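Local atomic coordinates of separin (PDB entry 5U1T), a protein that cleaves the cohesin subunit Scc1 at the onset of anaphase as a caspase-like cysteine protease, thereby allowing chromosomes to segregate. Residues A[320-325]-A[352-357]. Sequence-based numbering, arbitrary orientation.
Sequences SATLKC and VIYINS
Thr322 and Tyr354 join neighbouring antiparallel helices, 319-336 and 342-357, in a helical hairpin of the alpha-helical region of separase, an instance of how a long aromatic side chain can bridge two helices through its polar end. Tyr354 spans most of the gap. Its ring leaves helix 342-357 with chi1 at 173°, CG trans to the backbone N, a course that carries the hydroxyl to Thr322 near the start of the other helix. The bond runs from Tyr354 OH as donor to Thr322 OG1 as acceptor at 3.2 Å, and the acceptor is met edge-on, roughly level with the ring. The methyl is close as well, Thr322 CG2 standing 3.6 Å from Tyr354 OH, so both branches of the threonine face the phenol oxygen. A chi1 of 53° turns OG1 of Thr322 back towards the start of its helix, where it also hydrogen-bonds to Ile319 O; this second bond ties the hydroxyl to its own first turn and helps fix its rotation. The contact lies far from the protease active site. Ile355 packs on Leu371, Leu374 and Leu378 of helix 365-384. Leu323, buried like Ile355, turns its isobutyl end towards the second helix, yet the two are neighbours more than tightly packed partners: Leu323 CD2 stays 4.6 Å from Ile355 CG1.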
loop_
_atom_site.group_PDB
_atom_site.type_symbol
_atom_site.label_atom_id
_atom_site.label_comp_id
_atom_site.label_asym_id
_atom_site.label_seq_id
_atom_site.Cartn_x
_atom_site.Cartn_y
_atom_site.Cartn_z
ATOM N N SER A 320 -25.281 -44.918 -45.227
ATOM C CA SER A 320 -26.534 -44.259 -45.463
ATOM C C SER A 320 -27.637 -45.229 -45.186
ATOM O O SER A 320 -28.517 -44.978 -44.392
ATOM C CB SER A 320 -26.607 -43.826 -46.903
ATOM O OG SER A 320 -27.647 -42.903 -47.074
ATOM N N ALA A 321 -27.557 -46.372 -45.832
ATOM C CA ALA A 321 -28.561 -47.397 -45.682
ATOM C C ALA A 321 -28.817 -47.815 -44.255
ATOM O O ALA A 321 -29.936 -47.768 -43.791
ATOM C CB ALA A 321 -28.180 -48.598 -46.516
ATOM N N THR A 322 -27.770 -48.218 -43.558
ATOM C CA THR A 322 -27.873 -48.692 -42.184
ATOM C C THR A 322 -28.652 -47.794 -41.259
ATOM O O THR A 322 -29.463 -48.250 -40.471
ATOM C CB THR A 322 -26.487 -48.789 -41.585
ATOM O OG1 THR A 322 -25.842 -47.535 -41.779
ATOM C CG2 THR A 322 -25.689 -49.836 -42.286
ATOM N N LEU A 323 -28.357 -46.510 -41.323
ATOM C CA LEU A 323 -29.029 -45.542 -40.500
ATOM C C LEU A 323 -30.505 -45.626 -40.741
ATOM O O LEU A 323 -31.304 -45.663 -39.819
ATOM C CB LEU A 323 -28.563 -44.154 -40.902
ATOM C CG LEU A 323 -27.110 -43.756 -40.686
ATOM C CD1 LEU A 323 -26.816 -42.397 -41.282
ATOM C CD2 LEU A 323 -26.770 -43.786 -39.211
ATOM N N LYS A 324 -30.862 -45.677 -42.011
ATOM C CA LYS A 324 -32.277 -45.700 -42.380
ATOM C C LYS A 324 -33.048 -46.797 -41.647
ATOM O O LYS A 324 -34.160 -46.576 -41.162
ATOM C CB LYS A 324 -32.426 -45.882 -43.889
ATOM C CG LYS A 324 -33.854 -46.087 -44.329
ATOM C CD LYS A 324 -34.719 -44.927 -43.890
ATOM C CE LYS A 324 -36.178 -45.198 -44.180
ATOM N NZ LYS A 324 -36.959 -43.942 -44.113
ATOM N N CYS A 325 -32.453 -47.981 -41.578
ATOM C CA CYS A 325 -33.025 -49.070 -40.808
ATOM C C CYS A 325 -33.027 -48.739 -39.319
ATOM O O CYS A 325 -34.020 -48.965 -38.626
ATOM C CB CYS A 325 -32.248 -50.354 -41.067
ATOM S SG CYS A 325 -32.289 -50.840 -42.790
ATOM N N VAL A 352 -25.466 -45.906 -30.522
ATOM C CA VAL A 352 -24.958 -44.542 -30.458
ATOM C C VAL A 352 -23.435 -44.508 -30.501
ATOM O O VAL A 352 -22.840 -43.459 -30.744
ATOM C CB VAL A 352 -25.448 -43.795 -29.188
ATOM C CG1 VAL A 352 -26.923 -44.064 -28.943
ATOM C CG2 VAL A 352 -24.623 -44.169 -27.971
ATOM N N ILE A 353 -22.796 -45.645 -30.254
ATOM C CA ILE A 353 -21.350 -45.715 -30.422
ATOM C C ILE A 353 -21.095 -45.894 -31.914
ATOM O O ILE A 353 -20.151 -45.332 -32.469
ATOM C CB ILE A 353 -20.699 -46.861 -29.594
ATOM C CG1 ILE A 353 -20.143 -46.347 -28.260
ATOM C CG2 ILE A 353 -19.536 -47.468 -30.341
ATOM C CD1 ILE A 353 -21.163 -45.794 -27.297
ATOM N N TYR A 354 -21.970 -46.653 -32.565
ATOM C CA TYR A 354 -21.873 -46.877 -34.006
ATOM C C TYR A 354 -21.972 -45.583 -34.803
ATOM O O TYR A 354 -21.154 -45.318 -35.687
ATOM C CB TYR A 354 -22.961 -47.838 -34.478
ATOM C CG TYR A 354 -23.028 -47.972 -35.982
ATOM C CD1 TYR A 354 -21.974 -48.530 -36.694
ATOM C CD2 TYR A 354 -24.146 -47.548 -36.690
ATOM C CE1 TYR A 354 -22.028 -48.661 -38.073
ATOM C CE2 TYR A 354 -24.212 -47.671 -38.072
ATOM C CZ TYR A 354 -23.148 -48.230 -38.758
ATOM O OH TYR A 354 -23.196 -48.362 -40.130
ATOM N N ILE A 355 -22.992 -44.793 -34.490
ATOM C CA ILE A 355 -23.219 -43.537 -35.176
ATOM C C ILE A 355 -22.027 -42.618 -35.016
ATOM O O ILE A 355 -21.483 -42.100 -35.990
ATOM C CB ILE A 355 -24.444 -42.822 -34.637
ATOM C CG1 ILE A 355 -25.692 -43.678 -34.791
ATOM C CG2 ILE A 355 -24.637 -41.538 -35.359
ATOM C CD1 ILE A 355 -26.831 -43.133 -33.963
ATOM N N ASN A 356 -21.625 -42.421 -33.769
ATOM C CA ASN A 356 -20.522 -41.524 -33.462
ATOM C C ASN A 356 -19.246 -41.876 -34.230
ATOM O O ASN A 356 -18.537 -41.001 -34.739
ATOM C CB ASN A 356 -20.245 -41.541 -31.964
ATOM C CG ASN A 356 -19.278 -40.460 -31.552
ATOM O OD1 ASN A 356 -19.214 -39.407 -32.183
ATOM N ND2 ASN A 356 -18.510 -40.713 -30.499
ATOM N N SER A 357 -18.979 -43.172 -34.331
ATOM C CA SER A 357 -17.751 -43.658 -34.941
ATOM C C SER A 357 -17.721 -43.434 -36.442
ATOM O O SER A 357 -16.650 -43.380 -37.046
ATOM C CB SER A 357 -17.577 -45.143 -34.641
ATOM O OG SER A 357 -17.776 -45.395 -33.262
#